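Local coordinates for putative cytochrome P450 hydroxylase (Chondromyces apiculatus DSM 436, PDB 6GMF), which binds a heme b group and probably acts as a cytochrome P450 monooxygenase, with terpenes among its substrates, at residues Arg48-Ala53 with Gln281-Gln286; Leu305-Ser310 with Pro378-Arg383. One frame throughout, in Å; residues are numbered along the deposited sequence.

In the fold
Helix 43-51 comes first in the chain, and its last turn waits for a partner more than two hundred residues later: contact 1 closes this long, mostly helical excursion when 281-286 runs in beside it, in front of one heme propionate. Contact 2 opens afterwards, so the two follow in series, neither nested nor crossed. It closes a shorter loop, from the end of strand 303-306 and the start of helix 308-312 to the turn at 378-383. Strands 285-287 and 303-306 are neighbours in the mixed sheet, and Q281 joins the contacts through probable backbone hydrogen bonds with F381 and A309, tying sheet, heme edge and C-terminal loop together.

Contact 1 (Arg48-Ala53 with Gln281-Gln286); sequences RVLHDA and QCIFRQ. With HEM (protoporphyrin IX containing Fe), chain B.
L50 turns its CG anti to the carbonyl carbon (chi1 -62°), while R285, with the same first torsion, bends its chain at chi2 (-72°), and the two side chains cross at about a right angle, L50 CD2 lying over one face of the guanidinium, offset toward its rim, 3.6 Å from NH2. I283 meets the same leucine tip to tip, its CD1 3.7 Å from L50 CD2, and also packs against the propionate. V49 adds a looser apolar touch on the aliphatic part of R285.

The polar work is done around the edge of the guanidinium. R285 NH1 donates to HEM O2A at 2.8 Å and NH2 to HEM O1A at 2.9 Å, the latter almost straight (174°), so two roughly parallel N-H groups grip both oxygens of one propionate. NH1 also gives a bond to F284 O, reached from above the carbonyl plane, which further fixes the rotation of the group. Toward the helix, water 1 accepts from R285 NE and lies within hydrogen-bonding distance of V49 O at 2.8 Å, and water 2 accepts from NH2 and donates to L50 O at 2.8 Å; the last turn of helix 43-51 is thereby bridged to the arginine without a direct bond. A leucine in place of R285 would probably deprive this propionate of the arginine's charge and two bonds, and the two waters of the N-H groups they accept from.

N58 lies beside R285, and N58, W61, H87, R91 and H341 also hydrogen-bond to the heme, whose iron carries water 3 as a ligand. An arginine paired with a heme propionate, at the start of a sheet strand, is a feature of the cytochrome P450 heme pocket.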
ATOM      1  N   ARG A  48     -17.492  -0.133  10.473  1.00 19.45           N
ATOM      2  CA  ARG A  48     -18.163  -1.179  11.188  1.00 19.80           C
ATOM      3  C   ARG A  48     -17.668  -2.532  10.677  1.00 18.51           C
ATOM      4  O   ARG A  48     -17.395  -3.423  11.454  1.00 20.18           O
ATOM      5  CB  ARG A  48     -19.673  -1.153  10.992  1.00 20.06           C
ATOM      6  CG  ARG A  48     -20.355  -2.337  11.664  1.00 22.01           C
ATOM      7  CD  ARG A  48     -21.841  -2.168  11.779  1.00 21.28           C
ATOM      8  NE  ARG A  48     -22.513  -3.435  12.003  1.00 24.89           N
ATOM      9  CZ  ARG A  48     -23.512  -3.602  12.865  1.00 23.65           C
ATOM     10  NH1 ARG A  48     -24.000  -2.567  13.521  1.00 23.39           N
ATOM     11  NH2 ARG A  48     -24.000  -4.808  13.058  1.00 23.54           N
ATOM     12  N   VAL A  49     -17.512  -2.645   9.354  1.00 17.50           N
ATOM     13  CA  VAL A  49     -16.989  -3.894   8.804  1.00 16.86           C
ATOM     14  C   VAL A  49     -15.574  -4.180   9.343  1.00 17.01           C
ATOM     15  O   VAL A  49     -15.333  -5.267   9.808  1.00 18.83           O
ATOM     16  CB  VAL A  49     -17.051  -3.894   7.267  1.00 17.01           C
ATOM     17  CG1 VAL A  49     -16.262  -5.050   6.666  1.00 18.29           C
ATOM     18  CG2 VAL A  49     -18.509  -3.883   6.808  1.00 17.10           C
ATOM     19  N   LEU A  50     -14.670  -3.214   9.305  1.00 16.32           N
ATOM     20  CA  LEU A  50     -13.282  -3.462   9.686  1.00 16.86           C
ATOM     21  C   LEU A  50     -13.169  -3.795  11.178  1.00 16.40           C
ATOM     22  O   LEU A  50     -12.317  -4.569  11.587  1.00 17.63           O
ATOM     23  CB  LEU A  50     -12.430  -2.247   9.341  1.00 18.71           C
ATOM     24  CG  LEU A  50     -12.374  -1.908   7.850  1.00 21.21           C
ATOM     25  CD1 LEU A  50     -11.358  -0.815   7.637  1.00 22.66           C
ATOM     26  CD2 LEU A  50     -12.093  -3.131   6.994  1.00 22.85           C
ATOM     27  N   HIS A  51     -14.066  -3.222  11.966  1.00 16.59           N
ATOM     28  CA  HIS A  51     -14.057  -3.516  13.416  1.00 18.03           C
ATOM     29  C   HIS A  51     -14.704  -4.871  13.729  1.00 19.41           C
ATOM     30  O   HIS A  51     -14.656  -5.321  14.857  1.00 21.39           O
ATOM     31  CB  HIS A  51     -14.801  -2.419  14.174  1.00 19.21           C
ATOM     32  CG  HIS A  51     -14.090  -1.116  14.321  1.00 17.69           C
ATOM     33  ND1 HIS A  51     -12.876  -1.009  14.915  1.00 18.35           N
ATOM     34  CD2 HIS A  51     -14.517   0.131  14.090  1.00 17.93           C
ATOM     35  CE1 HIS A  51     -12.575   0.290  15.021  1.00 15.98           C
ATOM     36  NE2 HIS A  51     -13.554   1.008  14.530  1.00 18.12           N
ATOM     37  N   ASP A  52     -15.451  -5.435  12.800  1.00 17.59           N
ATOM     38  CA  ASP A  52     -16.167  -6.693  13.032  1.00 19.44           C
ATOM     39  C   ASP A  52     -15.366  -7.868  12.466  1.00 21.27           C
ATOM     40  O   ASP A  52     -15.781  -8.446  11.470  1.00 21.27           O
ATOM     41  CB  ASP A  52     -17.561  -6.584  12.434  1.00 20.24           C
ATOM     42  CG  ASP A  52     -18.481  -7.758  12.744  1.00 20.80           C
ATOM     43  OD1 ASP A  52     -18.049  -8.652  13.485  1.00 20.65           O
ATOM     44  OD2 ASP A  52     -19.631  -7.725  12.262  1.00 23.05           O
ATOM     45  N   ALA A  53     -14.251  -8.226  13.111  1.00 21.07           N
ATOM     46  CA  ALA A  53     -13.406  -9.293  12.620  1.00 22.52           C
ATOM     47  C   ALA A  53     -14.111 -10.642  12.767  1.00 25.51           C
ATOM     48  O   ALA A  53     -13.941 -11.515  11.951  1.00 25.97           O
ATOM     49  CB  ALA A  53     -12.075  -9.261  13.319  1.00 24.99           C
ATOM     50  N   GLN A 281      -7.498   0.929  -2.610  1.00 15.29           N
ATOM     51  CA  GLN A 281      -8.836   1.482  -2.763  1.00 14.56           C
ATOM     52  C   GLN A 281      -9.866   0.672  -1.975  1.00 15.04           C
ATOM     53  O   GLN A 281     -10.891   1.178  -1.559  1.00 15.29           O
ATOM     54  CB  GLN A 281      -9.209   1.524  -4.240  1.00 17.47           C
ATOM     55  CG  GLN A 281      -8.354   2.520  -5.028  1.00 16.29           C
ATOM     56  CD  GLN A 281      -8.973   3.879  -5.153  1.00 17.44           C
ATOM     57  OE1 GLN A 281      -8.447   4.902  -4.672  1.00 19.88           O
ATOM     58  NE2 GLN A 281     -10.153   3.878  -5.722  1.00 14.82           N
ATOM     59  N   CYS A 282      -9.587  -0.621  -1.852  1.00 16.32           N
ATOM     60  CA  CYS A 282     -10.377  -1.494  -1.089  1.00 16.85           C
ATOM     61  C   CYS A 282      -9.526  -2.635  -0.561  1.00 15.61           C
ATOM     62  O   CYS A 282      -8.386  -2.789  -0.997  1.00 17.30           O
ATOM     63  CB  CYS A 282     -11.554  -2.034  -1.877  1.00 18.81           C
ATOM     64  SG  CYS A 282     -11.086  -3.100  -3.256  1.00 25.02           S
ATOM     65  N   ILE A 283     -10.135  -3.381   0.369  1.00 15.83           N
ATOM     66  CA  ILE A 283      -9.506  -4.541   0.891  1.00 16.58           C
ATOM     67  C   ILE A 283     -10.509  -5.685   0.847  1.00 18.41           C
ATOM     68  O   ILE A 283     -11.568  -5.493   0.288  1.00 18.70           O
ATOM     69  CB  ILE A 283      -8.876  -4.246   2.250  1.00 16.65           C
ATOM     70  CG1 ILE A 283      -9.877  -3.730   3.278  1.00 16.90           C
ATOM     71  CG2 ILE A 283      -7.674  -3.310   2.053  1.00 16.54           C
ATOM     72  CD1 ILE A 283      -9.234  -3.364   4.621  1.00 18.24           C
ATOM     73  N   PHE A 284     -10.144  -6.841   1.403  1.00 16.19           N
ATOM     74  CA  PHE A 284     -10.962  -8.043   1.234  1.00 17.26           C
ATOM     75  C   PHE A 284     -11.404  -8.620   2.575  1.00 15.36           C
ATOM     76  O   PHE A 284     -10.603  -8.702   3.533  1.00 16.80           O
ATOM     77  CB  PHE A 284     -10.161  -9.116   0.498  1.00 17.60           C
ATOM     78  CG  PHE A 284      -9.951  -8.825  -0.965  1.00 20.67           C
ATOM     79  CD1 PHE A 284      -9.046  -7.861  -1.378  1.00 21.90           C
ATOM     80  CD2 PHE A 284     -10.716  -9.468  -1.923  1.00 21.87           C
ATOM     81  CE1 PHE A 284      -8.861  -7.612  -2.731  1.00 23.46           C
ATOM     82  CE2 PHE A 284     -10.509  -9.228  -3.275  1.00 24.80           C
ATOM     83  CZ  PHE A 284      -9.586  -8.297  -3.659  1.00 24.43           C
ATOM     84  N   ARG A 285     -12.681  -9.066   2.611  1.00 15.52           N
ATOM     85  CA  ARG A 285     -13.224  -9.789   3.766  1.00 16.46           C
ATOM     86  C   ARG A 285     -14.142 -10.915   3.252  1.00 16.51           C
ATOM     87  O   ARG A 285     -14.526 -10.881   2.111  1.00 17.79           O
ATOM     88  CB  ARG A 285     -14.015  -8.868   4.700  1.00 16.61           C
ATOM     89  CG  ARG A 285     -13.204  -7.739   5.335  1.00 15.72           C
ATOM     90  CD  ARG A 285     -12.256  -8.275   6.380  1.00 14.79           C
ATOM     91  NE  ARG A 285     -11.621  -7.190   7.134  1.00 15.93           N
ATOM     92  CZ  ARG A 285     -10.440  -6.672   6.844  1.00 15.57           C
ATOM     93  NH1 ARG A 285      -9.833  -6.938   5.688  1.00 15.82           N
ATOM     94  NH2 ARG A 285      -9.849  -5.897   7.756  1.00 15.79           N
ATOM     95  N   GLN A 286     -14.484 -11.852   4.123  1.00 18.61           N
ATOM     96  CA  GLN A 286     -15.513 -12.866   3.821  1.00 18.42           C
ATOM     97  C   GLN A 286     -16.433 -13.002   5.025  1.00 18.31           C
ATOM     98  O   GLN A 286     -15.951 -13.069   6.190  1.00 18.78           O
ATOM     99  CB  GLN A 286     -14.872 -14.209   3.494  1.00 22.20           C
ATOM    100  CG  GLN A 286     -15.909 -15.248   3.083  1.00 23.31           C
ATOM    101  CD  GLN A 286     -15.310 -16.595   2.740  1.00 29.01           C
ATOM    102  OE1 GLN A 286     -14.422 -17.097   3.417  1.00 31.69           O
ATOM    103  NE2 GLN A 286     -15.883 -17.230   1.731  1.00 35.19           N
TER
HETATM  104  CHA HEM B 501      -1.984  -3.982   6.137  1.00 15.48           C
HETATM  105  CHB HEM B 501      -2.530  -0.163   3.425  1.00 13.76           C
HETATM  106  CHC HEM B 501       2.287   0.218   3.134  1.00 14.52           C
HETATM  107  CHD HEM B 501       2.818  -3.836   5.529  1.00 13.83           C
HETATM  108  C1A HEM B 501      -2.551  -2.937   5.448  1.00 14.07           C
HETATM  109  C2A HEM B 501      -3.953  -2.694   5.475  1.00 14.37           C
HETATM  110  C3A HEM B 501      -4.111  -1.612   4.671  1.00 13.48           C
HETATM  111  C4A HEM B 501      -2.823  -1.218   4.225  1.00 13.73           C
HETATM  112  CMA HEM B 501      -5.386  -0.931   4.239  1.00 13.69           C
HETATM  113  CAA HEM B 501      -5.045  -3.446   6.186  1.00 15.92           C
HETATM  114  CBA HEM B 501      -5.497  -4.732   5.443  1.00 14.10           C
HETATM  115  CGA HEM B 501      -6.690  -5.405   6.088  1.00 16.38           C
HETATM  116  O1A HEM B 501      -7.290  -4.855   7.046  1.00 16.63           O
HETATM  117  O2A HEM B 501      -7.074  -6.470   5.501  1.00 16.83           O
HETATM  118  C1B HEM B 501      -1.252   0.298   3.072  1.00 14.18           C
HETATM  119  C2B HEM B 501      -0.970   1.490   2.316  1.00 13.53           C
HETATM  120  C3B HEM B 501       0.379   1.617   2.208  1.00 14.26           C
HETATM  121  C4B HEM B 501       0.940   0.480   2.942  1.00 13.77           C
HETATM  122  CMB HEM B 501      -2.044   2.346   1.776  1.00 14.09           C
HETATM  123  CAB HEM B 501       1.235   2.697   1.580  1.00 15.10           C
HETATM  124  CBB HEM B 501       0.735   3.874   1.387  1.00 18.55           C
HETATM  125  C1C HEM B 501       2.893  -0.794   3.791  1.00 13.37           C
HETATM  126  C2C HEM B 501       4.315  -0.973   3.881  1.00 14.40           C
HETATM  127  C3C HEM B 501       4.427  -2.161   4.586  1.00 14.83           C
HETATM  128  C4C HEM B 501       3.139  -2.679   4.849  1.00 14.45           C
HETATM  129  CMC HEM B 501       5.372   0.018   3.486  1.00 15.99           C
HETATM  130  CAC HEM B 501       5.625  -2.865   5.042  1.00 15.77           C
HETATM  131  CBC HEM B 501       6.849  -2.603   4.651  1.00 21.61           C
HETATM  132  C1D HEM B 501       1.539  -4.206   5.853  1.00 15.43           C
HETATM  133  C2D HEM B 501       1.241  -5.469   6.590  1.00 15.60           C
HETATM  134  C3D HEM B 501      -0.095  -5.499   6.774  1.00 15.79           C
HETATM  135  C4D HEM B 501      -0.614  -4.276   6.154  1.00 14.91           C
HETATM  136  CMD HEM B 501       2.338  -6.428   7.025  1.00 15.91           C
HETATM  137  CAD HEM B 501      -0.876  -6.581   7.466  1.00 15.97           C
HETATM  138  CBD HEM B 501      -1.191  -6.331   8.950  1.00 16.79           C
HETATM  139  CGD HEM B 501      -2.073  -7.401   9.559  1.00 18.57           C
HETATM  140  O1D HEM B 501      -2.067  -7.483  10.799  1.00 19.76           O
HETATM  141  O2D HEM B 501      -2.787  -8.134   8.825  1.00 17.09           O
HETATM  142  NA  HEM B 501      -1.858  -2.013   4.681  1.00 15.49           N
HETATM  143  NB  HEM B 501      -0.082  -0.230   3.413  1.00 13.73           N
HETATM  144  NC  HEM B 501       2.185  -1.848   4.335  1.00 15.30           N
HETATM  145  ND  HEM B 501       0.356  -3.566   5.557  1.00 14.46           N
HETATM  146 FE   HEM B 501       0.137  -1.881   4.607  1.00 15.67          FE
HETATM  147  O   HOH W   1     -13.314  -7.119   9.427  1.00 18.21           O
HETATM  148  O   HOH W   2     -10.727  -6.721  10.625  1.00 19.77           O
HETATM  149  O   HOH W   3      -0.111  -3.105   2.745  1.00 21.01           O

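Contact 2 (Leu305-Ser310 with Pro378-Arg383); sequences LPLLAS and PSFFIR
L305 and L307 meet the aromatic pair F380 and F381 through the ends of their side chains alone. L305 CD1 comes within 4.0 Å of F381 CE1, the two side chains crossing at about a right angle, and the same methyl lies near the plane of the F380 ring, at its edge, 4.4 Å from CE2. Two residues on, L307 CD2 reaches F380 CZ at 4.1 Å, again across the line of the ring's side chain. F380 points its CG anti to the backbone N (chi1 -179°), whereas F381 sets its own anti to the carbonyl carbon (chi1 -60°); these settings bring both rings to the leucine side, F381 to L305 and F380 to both, with F380 CD2 over one face of F381, offset toward the rim.

The turn bearing the rings is shaped by S379. Its OG accepts from the backbone N of F381 and, nearly straight at 175°, from that of I382 at 3.1 Å, an ST turn combined with an ST motif. This turn belongs to the loop before strand 389-391, and the leucines mark the passage from strand 303-306 of the cytochrome P450 sheet into helix 308-312. L307 is the centre of an inverse gamma turn there and takes the N-cap position of that helix.

Farther out, L23 of helix 16-26 packs on L307, and L32 on L305. F284 brings its ring against F381. Beyond the turn, R383 forms a salt bridge with E277 and a cation-pi contact with W376, while I382 rests on E236 and T237 of helix 220-251.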
ATOM      1  N   LEU A 305     -15.894  -6.258  -0.084  1.00 17.42           N
ATOM      2  CA  LEU A 305     -14.854  -5.256  -0.305  1.00 17.13           C
ATOM      3  C   LEU A 305     -15.229  -3.981   0.431  1.00 17.23           C
ATOM      4  O   LEU A 305     -16.031  -3.183  -0.058  1.00 19.76           O
ATOM      5  CB  LEU A 305     -14.715  -4.953  -1.802  1.00 16.79           C
ATOM      6  CG  LEU A 305     -14.484  -6.137  -2.745  1.00 18.94           C
ATOM      7  CD1 LEU A 305     -14.310  -5.587  -4.142  1.00 20.17           C
ATOM      8  CD2 LEU A 305     -13.276  -6.907  -2.342  1.00 18.09           C
ATOM      9  N   PRO A 306     -14.636  -3.745   1.614  1.00 18.11           N
ATOM     10  CA  PRO A 306     -14.742  -2.448   2.257  1.00 18.32           C
ATOM     11  C   PRO A 306     -13.967  -1.432   1.403  1.00 16.32           C
ATOM     12  O   PRO A 306     -12.757  -1.618   1.155  1.00 16.91           O
ATOM     13  CB  PRO A 306     -14.112  -2.648   3.633  1.00 18.75           C
ATOM     14  CG  PRO A 306     -13.966  -4.129   3.797  1.00 19.94           C
ATOM     15  CD  PRO A 306     -13.848  -4.706   2.402  1.00 18.61           C
ATOM     16  N   LEU A 307     -14.676  -0.431   0.882  1.00 16.23           N
ATOM     17  CA  LEU A 307     -14.109   0.489  -0.095  1.00 16.18           C
ATOM     18  C   LEU A 307     -13.480   1.637   0.689  1.00 15.96           C
ATOM     19  O   LEU A 307     -14.171   2.610   0.986  1.00 16.35           O
ATOM     20  CB  LEU A 307     -15.204   1.018  -1.013  1.00 17.02           C
ATOM     21  CG  LEU A 307     -15.946  -0.053  -1.834  1.00 16.63           C
ATOM     22  CD1 LEU A 307     -17.054   0.590  -2.657  1.00 18.33           C
ATOM     23  CD2 LEU A 307     -15.012  -0.800  -2.743  1.00 19.95           C
ATOM     24  N   LEU A 308     -12.233   1.431   1.106  1.00 14.51           N
ATOM     25  CA  LEU A 308     -11.497   2.467   1.861  1.00 14.91           C
ATOM     26  C   LEU A 308     -11.563   3.819   1.125  1.00 15.50           C
ATOM     27  O   LEU A 308     -11.709   4.879   1.792  1.00 15.97           O
ATOM     28  CB  LEU A 308     -10.042   2.034   2.025  1.00 14.16           C
ATOM     29  CG  LEU A 308      -9.830   0.683   2.694  1.00 14.11           C
ATOM     30  CD1 LEU A 308      -8.356   0.457   2.841  1.00 15.53           C
ATOM     31  CD2 LEU A 308     -10.538   0.587   4.014  1.00 15.92           C
ATOM     32  N   ALA A 309     -11.437   3.792  -0.200  1.00 14.95           N
ATOM     33  CA  ALA A 309     -11.322   5.038  -0.961  1.00 16.31           C
ATOM     34  C   ALA A 309     -12.682   5.741  -0.905  1.00 18.37           C
ATOM     35  O   ALA A 309     -12.743   6.956  -0.888  1.00 19.42           O
ATOM     36  CB  ALA A 309     -10.943   4.733  -2.375  1.00 16.50           C
ATOM     37  N   SER A 310     -13.767   4.962  -1.000  1.00 16.19           N
ATOM     38  CA  SER A 310     -15.131   5.519  -0.886  1.00 16.92           C
ATOM     39  C   SER A 310     -15.371   6.177   0.475  1.00 17.41           C
ATOM     40  O   SER A 310     -15.935   7.272   0.577  1.00 19.37           O
ATOM     41  CB  SER A 310     -16.163   4.489  -1.143  1.00 17.25           C
ATOM     42  OG  SER A 310     -17.465   5.092  -1.122  1.00 17.83           O
ATOM     43  N   PRO A 378      -4.375  -0.432 -14.660  1.00 29.47           N
ATOM     44  CA  PRO A 378      -5.697  -1.021 -14.795  1.00 30.06           C
ATOM     45  C   PRO A 378      -6.005  -1.923 -13.585  1.00 31.73           C
ATOM     46  O   PRO A 378      -6.090  -3.159 -13.706  1.00 33.67           O
ATOM     47  CB  PRO A 378      -5.552  -1.776 -16.137  1.00 29.76           C
ATOM     48  CG  PRO A 378      -4.120  -2.227 -16.151  1.00 31.83           C
ATOM     49  CD  PRO A 378      -3.357  -1.091 -15.499  1.00 32.38           C
ATOM     50  N   SER A 379      -6.114  -1.293 -12.407  1.00 26.83           N
ATOM     51  CA  SER A 379      -6.464  -1.952 -11.168  1.00 25.72           C
ATOM     52  C   SER A 379      -7.488  -1.090 -10.424  1.00 24.14           C
ATOM     53  O   SER A 379      -7.320   0.134 -10.235  1.00 27.27           O
ATOM     54  CB  SER A 379      -5.241  -2.266 -10.322  1.00 24.75           C
ATOM     55  OG  SER A 379      -5.601  -2.890  -9.082  1.00 25.98           O
ATOM     56  N   PHE A 380      -8.589  -1.737 -10.056  1.00 22.33           N
ATOM     57  CA  PHE A 380      -9.591  -1.187  -9.161  1.00 20.87           C
ATOM     58  C   PHE A 380      -9.076  -1.157  -7.722  1.00 20.14           C
ATOM     59  O   PHE A 380      -9.510  -0.312  -6.924  1.00 21.27           O
ATOM     60  CB  PHE A 380     -10.821  -2.098  -9.171  1.00 21.84           C
ATOM     61  CG  PHE A 380     -11.962  -1.641  -8.310  1.00 20.73           C
ATOM     62  CD1 PHE A 380     -12.704  -0.522  -8.656  1.00 20.99           C
ATOM     63  CD2 PHE A 380     -12.347  -2.363  -7.192  1.00 20.27           C
ATOM     64  CE1 PHE A 380     -13.790  -0.113  -7.901  1.00 19.58           C
ATOM     65  CE2 PHE A 380     -13.447  -1.964  -6.446  1.00 22.88           C
ATOM     66  CZ  PHE A 380     -14.160  -0.826  -6.779  1.00 20.85           C
ATOM     67  N   PHE A 381      -8.177  -2.090  -7.429  1.00 19.23           N
ATOM     68  CA  PHE A 381      -7.771  -2.393  -6.051  1.00 19.34           C
ATOM     69  C   PHE A 381      -6.653  -1.471  -5.594  1.00 18.76           C
ATOM     70  O   PHE A 381      -6.723  -1.018  -4.445  1.00 18.31           O
ATOM     71  CB  PHE A 381      -7.383  -3.862  -5.950  1.00 21.45           C
ATOM     72  CG  PHE A 381      -8.558  -4.725  -6.337  1.00 24.14           C
ATOM     73  CD1 PHE A 381      -9.561  -5.006  -5.427  1.00 27.57           C
ATOM     74  CD2 PHE A 381      -8.714  -5.160  -7.643  1.00 28.43           C
ATOM     75  CE1 PHE A 381     -10.660  -5.769  -5.790  1.00 30.06           C
ATOM     76  CE2 PHE A 381      -9.807  -5.937  -8.001  1.00 27.77           C
ATOM     77  CZ  PHE A 381     -10.793  -6.215  -7.084  1.00 29.45           C
ATOM     78  N   ILE A 382      -5.637  -1.249  -6.438  1.00 18.14           N
ATOM     79  CA  ILE A 382      -4.531  -0.344  -6.139  1.00 19.40           C
ATOM     80  C   ILE A 382      -4.600   0.795  -7.139  1.00 21.59           C
ATOM     81  O   ILE A 382      -4.535   0.547  -8.363  1.00 24.80           O
ATOM     82  CB  ILE A 382      -3.180  -1.067  -6.231  1.00 20.38           C
ATOM     83  CG1 ILE A 382      -3.092  -2.222  -5.246  1.00 22.33           C
ATOM     84  CG2 ILE A 382      -2.047  -0.078  -5.976  1.00 22.87           C
ATOM     85  CD1 ILE A 382      -3.010  -1.758  -3.824  1.00 23.91           C
ATOM     86  N   ARG A 383      -4.659   2.024  -6.635  1.00 18.13           N
ATOM     87  CA  ARG A 383      -4.761   3.256  -7.461  1.00 21.46           C
ATOM     88  C   ARG A 383      -3.344   3.835  -7.642  1.00 19.86           C
ATOM     89  O   ARG A 383      -2.739   4.295  -6.660  1.00 19.67           O
ATOM     90  CB  ARG A 383      -5.683   4.245  -6.744  1.00 20.27           C
ATOM     91  CG  ARG A 383      -5.826   5.575  -7.456  1.00 23.79           C
ATOM     92  CD  ARG A 383      -6.932   5.513  -8.467  1.00 23.27           C
ATOM     93  NE  ARG A 383      -7.425   6.860  -8.808  1.00 23.12           N
ATOM     94  CZ  ARG A 383      -7.918   7.270  -9.972  1.00 27.07           C
ATOM     95  NH1 ARG A 383      -8.122   6.422 -10.949  1.00 29.05           N
ATOM     96  NH2 ARG A 383      -8.209   8.548 -10.141  1.00 28.50           N
TER